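Local structure of peptidase, zinc-dependent (Methanocorpusculum labreanum, 3LMC) at residues G97-P102 with V117-P122. The protein is probably a zinc-dependent metallopeptidase of the M54 family, and carries a zinc ion and, at a separate site, an iron ion. Sequence-based numbering, arbitrary orientation.
Sequences GDLYEP and VAIVSP
The Ser121 hydroxyl donates a hydrogen bond to the carbonyl of Gly97, with OG 2.6 Å from Gly97 O, the one hydrogen bond between residues 97-102 and 117-122. The donor stands 40° out of the carbonyl plane, with a C=O...OG angle of 138°, so it approaches from above the plane and misses the lone-pair directions. A chi1 of 162° swings the hydroxyl away from the serine's own backbone N and out to the loop that leads into strand 99-101. The same OG also bonds to the backbone N of His123, so two partners fix its rotation.

Beside this polar grip lies a small apolar patch. CD1 of Leu99 does most of the touching: it meets Ile119 CG2 at 3.7 Å and Ile119 CD1 at 3.8 Å, and it rests equally close, 3.8 Å, to CB of Ser121. The leucine and isoleucine reach toward each other tip to tip, and Leu99 CD1 sits among these three carbons. The extended CG1 branch carries Ile119 CD1 out to the end of Leu99.

The closest CA pair, Gly97 and Ser121, is still 6.2 Å apart, and the two strands share no backbone hydrogen bond; one side-chain-to-backbone bond and an apolar contact join them. This contact is buried near, but not at, the zinc site: the Ile119 side chain is about 10 Å from the zinc ion. Strand 99-101 is an outer strand of a small sheet, with Tyr100, and Asp98 just before it, bonded through the backbone to Tyr51; Leu99 bonds likewise to Val107 of strand 106-112, while the Asp98 carboxylate forms a salt bridge with Arg124. Strand 117-120 belongs to the main mixed sheet, between strands 90-94 and 106-112. Ile119 also packs on helix 53-66, whereas Ala118 and Val120 touch helix 136-154, which carries the zinc ligands His149 and His153 of the HExxH motif.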
ATOM      1  N   GLY A  97       3.836  -0.670 -11.365  1.00 17.36           N
ATOM      2  CA  GLY A  97       5.262  -0.508 -11.624  1.00 16.21           C
ATOM      3  C   GLY A  97       6.124  -1.357 -10.704  1.00 17.46           C
ATOM      4  O   GLY A  97       5.760  -1.571  -9.555  1.00 16.73           O
ATOM      5  N   ASP A  98       7.249  -1.862 -11.208  1.00 14.25           N
ATOM      6  CA  ASP A  98       8.216  -2.558 -10.354  1.00 18.58           C
ATOM      7  C   ASP A  98       8.982  -1.522  -9.512  1.00 24.32           C
ATOM      8  O   ASP A  98       9.480  -0.519 -10.040  1.00 20.45           O
ATOM      9  CB  ASP A  98       9.200  -3.386 -11.184  1.00 22.78           C
ATOM     10  CG  ASP A  98      10.066  -4.309 -10.326  1.00 27.11           C
ATOM     11  OD1 ASP A  98       9.548  -4.899  -9.341  1.00 23.81           O
ATOM     12  OD2 ASP A  98      11.266  -4.451 -10.646  1.00 25.70           O
ATOM     13  N   LEU A  99       9.077  -1.768  -8.208  1.00 24.62           N
ATOM     14  CA  LEU A  99       9.596  -0.758  -7.279  1.00 22.56           C
ATOM     15  C   LEU A  99      10.949  -1.138  -6.711  1.00 21.19           C
ATOM     16  O   LEU A  99      11.207  -2.315  -6.419  1.00 20.06           O
ATOM     17  CB  LEU A  99       8.630  -0.563  -6.115  1.00 15.83           C
ATOM     18  CG  LEU A  99       7.228  -0.101  -6.483  1.00 18.31           C
ATOM     19  CD1 LEU A  99       6.399   0.043  -5.221  1.00 20.16           C
ATOM     20  CD2 LEU A  99       7.311   1.221  -7.237  1.00 18.08           C
ATOM     21  N   TYR A 100      11.803  -0.135  -6.541  1.00 21.33           N
ATOM     22  CA  TYR A 100      12.998  -0.301  -5.719  1.00 27.65           C
ATOM     23  C   TYR A 100      13.173   0.850  -4.708  1.00 27.17           C
ATOM     24  O   TYR A 100      12.468   1.855  -4.759  1.00 23.38           O
ATOM     25  CB  TYR A 100      14.234  -0.442  -6.608  1.00 25.97           C
ATOM     26  CG  TYR A 100      14.767   0.864  -7.146  1.00 27.01           C
ATOM     27  CD1 TYR A 100      14.146   1.511  -8.208  1.00 27.41           C
ATOM     28  CD2 TYR A 100      15.913   1.440  -6.607  1.00 29.87           C
ATOM     29  CE1 TYR A 100      14.645   2.706  -8.710  1.00 25.94           C
ATOM     30  CE2 TYR A 100      16.422   2.633  -7.106  1.00 32.01           C
ATOM     31  CZ  TYR A 100      15.783   3.258  -8.155  1.00 32.25           C
ATOM     32  OH  TYR A 100      16.284   4.445  -8.647  1.00 36.82           O
ATOM     33  N   GLU A 101      14.083   0.673  -3.758  1.00 28.37           N
ATOM     34  CA  GLU A 101      14.589   1.799  -2.976  1.00 29.93           C
ATOM     35  C   GLU A 101      16.109   1.695  -2.949  1.00 30.50           C
ATOM     36  O   GLU A 101      16.662   0.625  -3.209  1.00 28.13           O
ATOM     37  CB  GLU A 101      13.991   1.844  -1.570  1.00 32.17           C
ATOM     38  CG  GLU A 101      14.087   0.543  -0.786  1.00 35.00           C
ATOM     39  CD  GLU A 101      15.267   0.500   0.161  1.00 41.56           C
ATOM     40  OE1 GLU A 101      15.287  -0.395   1.034  1.00 38.00           O
ATOM     41  OE2 GLU A 101      16.173   1.359   0.039  1.00 46.33           O
ATOM     42  N   PRO A 102      16.793   2.811  -2.680  1.00 32.88           N
ATOM     43  CA  PRO A 102      18.258   2.809  -2.818  1.00 40.24           C
ATOM     44  C   PRO A 102      18.961   1.562  -2.248  1.00 41.86           C
ATOM     45  O   PRO A 102      19.842   1.017  -2.914  1.00 42.32           O
ATOM     46  CB  PRO A 102      18.668   4.079  -2.084  1.00 41.11           C
ATOM     47  CG  PRO A 102      17.509   5.024  -2.358  1.00 41.02           C
ATOM     48  CD  PRO A 102      16.266   4.151  -2.358  1.00 35.26           C
ATOM     49  N   VAL A 117       1.728   8.208   3.628  1.00 14.23           N
ATOM     50  CA  VAL A 117       1.543   7.597   2.304  1.00 15.55           C
ATOM     51  C   VAL A 117       2.311   6.291   2.199  1.00 16.39           C
ATOM     52  O   VAL A 117       3.421   6.177   2.718  1.00 17.68           O
ATOM     53  CB  VAL A 117       2.022   8.510   1.155  1.00 16.86           C
ATOM     54  CG1 VAL A 117       1.072   9.714   0.974  1.00 14.11           C
ATOM     55  CG2 VAL A 117       3.488   8.959   1.395  1.00 12.34           C
ATOM     56  N   ALA A 118       1.724   5.316   1.511  1.00 13.02           N
ATOM     57  CA  ALA A 118       2.363   4.023   1.324  1.00 12.29           C
ATOM     58  C   ALA A 118       2.073   3.510  -0.079  1.00 16.41           C
ATOM     59  O   ALA A 118       1.214   4.050  -0.788  1.00 13.52           O
ATOM     60  CB  ALA A 118       1.875   3.025   2.373  1.00 18.56           C
ATOM     61  N   ILE A 119       2.789   2.467  -0.483  1.00 13.56           N
ATOM     62  CA  ILE A 119       2.642   1.940  -1.832  1.00 16.62           C
ATOM     63  C   ILE A 119       2.843   0.431  -1.846  1.00 15.29           C
ATOM     64  O   ILE A 119       3.669  -0.091  -1.091  1.00 18.48           O
ATOM     65  CB  ILE A 119       3.654   2.617  -2.810  1.00 21.81           C
ATOM     66  CG1 ILE A 119       3.349   2.265  -4.268  1.00 15.31           C
ATOM     67  CG2 ILE A 119       5.082   2.224  -2.474  1.00 23.84           C
ATOM     68  CD1 ILE A 119       4.134   3.155  -5.293  1.00 14.79           C
ATOM     69  N   VAL A 120       2.074  -0.269  -2.679  1.00 11.99           N
ATOM     70  CA  VAL A 120       2.336  -1.681  -2.942  1.00  9.74           C
ATOM     71  C   VAL A 120       2.297  -1.931  -4.444  1.00 19.09           C
ATOM     72  O   VAL A 120       1.493  -1.326  -5.166  1.00 16.89           O
ATOM     73  CB  VAL A 120       1.349  -2.618  -2.230  1.00 19.72           C
ATOM     74  CG1 VAL A 120      -0.092  -2.165  -2.446  1.00 19.08           C
ATOM     75  CG2 VAL A 120       1.533  -4.056  -2.740  1.00 22.27           C
ATOM     76  N   SER A 121       3.184  -2.801  -4.924  1.00 15.67           N
ATOM     77  CA  SER A 121       3.216  -3.116  -6.341  1.00 15.17           C
ATOM     78  C   SER A 121       2.909  -4.589  -6.554  1.00 16.76           C
ATOM     79  O   SER A 121       3.628  -5.453  -6.046  1.00 16.51           O
ATOM     80  CB  SER A 121       4.585  -2.828  -6.931  1.00 13.71           C
ATOM     81  OG  SER A 121       4.698  -3.515  -8.170  1.00 15.13           O
ATOM     82  N   PRO A 122       1.834  -4.885  -7.290  1.00 15.84           N
ATOM     83  CA  PRO A 122       1.550  -6.296  -7.566  1.00 15.57           C
ATOM     84  C   PRO A 122       2.487  -6.887  -8.619  1.00 20.20           C
ATOM     85  O   PRO A 122       2.332  -8.067  -8.946  1.00 20.28           O
ATOM     86  CB  PRO A 122       0.119  -6.264  -8.096  1.00 15.87           C
ATOM     87  CG  PRO A 122      -0.468  -4.989  -7.567  1.00 20.51           C
ATOM     88  CD  PRO A 122       0.686  -4.024  -7.612  1.00 17.86           C
TER